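Long-range contact in alpha-rhamnosidase (Dictyoglomus thermophilum, PDB 6I60), which probably hydrolyses terminal non-reducing alpha-L-rhamnose residues in alpha-L-rhamnosides: residues 239-247 with 312-320. Numbering follows the deposited sequence.
Sequences RDGKNAIGV and KGWNLPDFD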
loop_
_atom_site.group_PDB
_atom_site.type_symbol
_atom_site.label_atom_id
_atom_site.label_comp_id
_atom_site.label_asym_id
_atom_site.label_seq_id
_atom_site.Cartn_x
_atom_site.Cartn_y
_atom_site.Cartn_z
ATOM N N ARG A 239 -32.860 3.726 16.409
ATOM C CA ARG A 239 -33.898 4.491 17.098
ATOM C C ARG A 239 -35.220 3.728 17.092
ATOM O O ARG A 239 -35.269 2.563 16.686
ATOM C CB ARG A 239 -34.068 5.880 16.465
ATOM C CG ARG A 239 -34.471 6.987 17.424
ATOM C CD ARG A 239 -34.841 8.252 16.662
ATOM N NE ARG A 239 -34.915 9.421 17.534
ATOM C CZ ARG A 239 -33.858 10.063 18.024
ATOM N NH1 ARG A 239 -32.630 9.654 17.729
ATOM N NH2 ARG A 239 -34.028 11.116 18.811
ATOM N N ASP A 240 -36.298 4.369 17.542
ATOM C CA ASP A 240 -37.580 3.686 17.648
ATOM C C ASP A 240 -38.500 4.020 16.482
ATOM O O ASP A 240 -38.523 3.296 15.482
ATOM C CB ASP A 240 -38.266 4.033 18.971
ATOM C CG ASP A 240 -39.361 3.048 19.333
ATOM O OD1 ASP A 240 -39.253 1.865 18.947
ATOM O OD2 ASP A 240 -40.333 3.457 20.002
ATOM N N GLY A 241 -39.257 5.109 16.601
ATOM C CA GLY A 241 -40.304 5.436 15.649
ATOM C C GLY A 241 -39.848 5.715 14.230
ATOM O O GLY A 241 -39.507 4.793 13.485
ATOM N N LYS A 242 -39.858 6.985 13.837
ATOM C CA LYS A 242 -39.471 7.358 12.484
ATOM C C LYS A 242 -37.955 7.322 12.334
ATOM O O LYS A 242 -37.213 7.670 13.259
ATOM C CB LYS A 242 -40.003 8.748 12.137
ATOM C CG LYS A 242 -41.161 8.737 11.150
ATOM C CD LYS A 242 -41.041 9.869 10.140
ATOM C CE LYS A 242 -42.380 10.555 9.915
ATOM N NZ LYS A 242 -42.235 11.834 9.164
ATOM N N ASN A 243 -37.497 6.889 11.163
ATOM C CA ASN A 243 -36.078 6.778 10.870
ATOM C C ASN A 243 -35.766 7.496 9.567
ATOM O O ASN A 243 -36.638 7.701 8.719
ATOM C CB ASN A 243 -35.634 5.318 10.769
ATOM C CG ASN A 243 -35.456 4.672 12.119
ATOM O OD1 ASN A 243 -36.118 5.038 13.089
ATOM N ND2 ASN A 243 -34.555 3.702 12.193
ATOM N N ALA A 244 -34.498 7.866 9.413
ATOM C CA ALA A 244 -34.048 8.568 8.223
ATOM C C ALA A 244 -32.623 8.143 7.901
ATOM O O ALA A 244 -31.813 7.924 8.805
ATOM C CB ALA A 244 -34.119 10.088 8.407
ATOM N N ILE A 245 -32.331 8.026 6.611
ATOM C CA ILE A 245 -30.987 7.727 6.137
ATOM C C ILE A 245 -30.554 8.835 5.187
ATOM O O ILE A 245 -31.379 9.458 4.511
ATOM C CB ILE A 245 -30.912 6.346 5.452
ATOM C CG1 ILE A 245 -32.090 6.158 4.504
ATOM C CG2 ILE A 245 -30.925 5.239 6.486
ATOM C CD1 ILE A 245 -31.820 6.624 3.109
ATOM N N GLY A 246 -29.246 9.079 5.140
ATOM C CA GLY A 246 -28.710 10.128 4.294
ATOM C C GLY A 246 -27.469 9.720 3.529
ATOM O O GLY A 246 -26.505 9.221 4.118
ATOM N N VAL A 247 -27.483 9.917 2.213
ATOM C CA VAL A 247 -26.347 9.601 1.354
ATOM C C VAL A 247 -26.113 10.781 0.420
ATOM O O VAL A 247 -27.023 11.186 -0.313
ATOM C CB VAL A 247 -26.567 8.316 0.539
ATOM C CG1 VAL A 247 -25.330 8.004 -0.288
ATOM C CG2 VAL A 247 -26.911 7.149 1.452
ATOM N N LYS A 312 -30.874 22.524 6.296
ATOM C CA LYS A 312 -30.727 22.201 7.708
ATOM C C LYS A 312 -31.682 21.082 8.096
ATOM O O LYS A 312 -32.881 21.151 7.814
ATOM C CB LYS A 312 -30.987 23.438 8.566
ATOM C CG LYS A 312 -30.299 24.698 8.070
ATOM C CD LYS A 312 -29.909 25.603 9.226
ATOM C CE LYS A 312 -30.926 26.720 9.417
ATOM N NZ LYS A 312 -30.769 27.801 8.402
ATOM N N GLY A 313 -31.148 20.049 8.738
ATOM C CA GLY A 313 -31.985 18.971 9.223
ATOM C C GLY A 313 -32.441 17.980 8.176
ATOM O O GLY A 313 -33.531 17.415 8.304
ATOM N N TRP A 314 -31.625 17.728 7.153
ATOM C CA TRP A 314 -32.072 16.923 6.023
ATOM C C TRP A 314 -32.021 15.422 6.285
ATOM O O TRP A 314 -32.703 14.668 5.582
ATOM C CB TRP A 314 -31.231 17.251 4.788
ATOM C CG TRP A 314 -29.826 16.737 4.867
ATOM C CD1 TRP A 314 -28.781 17.309 5.532
ATOM C CD2 TRP A 314 -29.313 15.548 4.257
ATOM N NE1 TRP A 314 -27.648 16.548 5.375
ATOM C CE2 TRP A 314 -27.948 15.461 4.596
ATOM C CE3 TRP A 314 -29.875 14.546 3.459
ATOM C CZ2 TRP A 314 -27.136 14.414 4.164
ATOM C CZ3 TRP A 314 -29.069 13.507 3.031
ATOM C CH2 TRP A 314 -27.714 13.449 3.385
ATOM N N ASN A 315 -31.243 14.965 7.264
ATOM C CA ASN A 315 -31.078 13.528 7.465
ATOM C C ASN A 315 -31.514 13.086 8.858
ATOM O O ASN A 315 -30.791 12.345 9.531
ATOM C CB ASN A 315 -29.619 13.124 7.219
ATOM C CG ASN A 315 -28.633 14.004 7.968
ATOM O OD1 ASN A 315 -29.016 14.794 8.832
ATOM N ND2 ASN A 315 -27.353 13.869 7.640
ATOM N N LEU A 316 -32.690 13.525 9.295
ATOM C CA LEU A 316 -33.215 13.205 10.614
ATOM C C LEU A 316 -34.690 12.830 10.493
ATOM O O LEU A 316 -35.368 13.285 9.569
ATOM C CB LEU A 316 -33.042 14.374 11.598
ATOM C CG LEU A 316 -31.607 14.889 11.714
ATOM C CD1 LEU A 316 -31.413 16.034 10.773
ATOM C CD2 LEU A 316 -31.252 15.301 13.133
ATOM N N PRO A 317 -35.199 11.987 11.421
ATOM C CA PRO A 317 -36.539 11.396 11.247
ATOM C C PRO A 317 -37.639 12.378 10.875
ATOM O O PRO A 317 -38.186 12.311 9.770
ATOM C CB PRO A 317 -36.812 10.767 12.618
ATOM C CG PRO A 317 -35.466 10.417 13.138
ATOM C CD PRO A 317 -34.527 11.480 12.632
ATOM N N ASP A 318 -37.979 13.285 11.785
ATOM C CA ASP A 318 -39.064 14.236 11.554
ATOM C C ASP A 318 -38.551 15.353 10.654
ATOM O O ASP A 318 -38.024 16.366 11.116
ATOM C CB ASP A 318 -39.594 14.775 12.876
ATOM C CG ASP A 318 -40.257 13.700 13.714
ATOM O OD1 ASP A 318 -39.704 13.345 14.778
ATOM O OD2 ASP A 318 -41.328 13.204 13.305
ATOM N N PHE A 319 -38.708 15.163 9.345
ATOM C CA PHE A 319 -38.290 16.157 8.366
ATOM C C PHE A 319 -39.236 16.105 7.177
ATOM O O PHE A 319 -39.639 15.022 6.745
ATOM C CB PHE A 319 -36.845 15.925 7.907
ATOM C CG PHE A 319 -36.401 16.849 6.804
ATOM C CD1 PHE A 319 -36.190 16.367 5.522
ATOM C CD2 PHE A 319 -36.198 18.197 7.048
ATOM C CE1 PHE A 319 -35.782 17.212 4.506
ATOM C CE2 PHE A 319 -35.790 19.046 6.038
ATOM C CZ PHE A 319 -35.582 18.554 4.765
ATOM N N ASP A 320 -39.586 17.282 6.657
ATOM C CA ASP A 320 -40.472 17.378 5.504
ATOM C C ASP A 320 -39.824 16.752 4.277
ATOM O O ASP A 320 -39.197 17.449 3.472
ATOM C CB ASP A 320 -40.841 18.836 5.228
ATOM C CG ASP A 320 -42.237 18.986 4.659
ATOM O OD1 ASP A 320 -43.208 18.657 5.373
ATOM O OD2 ASP A 320 -42.362 19.432 3.498
#
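Pro317 lays the CB-CG side of its ring against the backbone carbonyl of Lys242, at the start of strand 242-250, with Pro317 CB 3.2 Å from Lys242 O. The CB atoms of Lys242 and Pro317 also meet, at 3.8 Å, while the extended chain of Arg239 crosses the proline at about a right angle and brings Arg239 CD to 4.2 Å from Pro317 CG. Beyond its CB, the lysine chain bends at chi2 and chi3 and passes Pro317 O; its NZ stops 4.5 Å from Asp318 OD2, opposite charges too far apart for a salt bridge. Two residues further along the strand, Ala244 presses its methyl on the loop backbone, with CB 3.5 Å from Leu316 C. Gly246, with no side chain, lets an aromatic ring come close: Trp314 CH2 lies 3.6 Å from Gly246 CA, and Val247 N sits at the ring edge, near its plane. With chi1 at 71°, Trp314 CG falls between the backbone N and the carbonyl carbon, a torsion that turns the indole toward the strand; within the loop, the neighbouring Asn315 puts its CB over the centre of one indole face. With an alanine in place of Trp314, a gap is likely to open beside Gly246, and Asn315 CB would lose the ring it rests on. Strand 171-184 pairs with this strand, and its Arg180 donates a hydrogen bond to Trp314 O. The example illustrates how an irregular loop, here joining strands 302-306 and 325-329 in the alpha-L-rhamnosidase N-terminal domain, can pack on a beta-sheet through van der Waals fit, with charge attraction probably a minor addition where Lys242 and Asp318 are exposed to solvent.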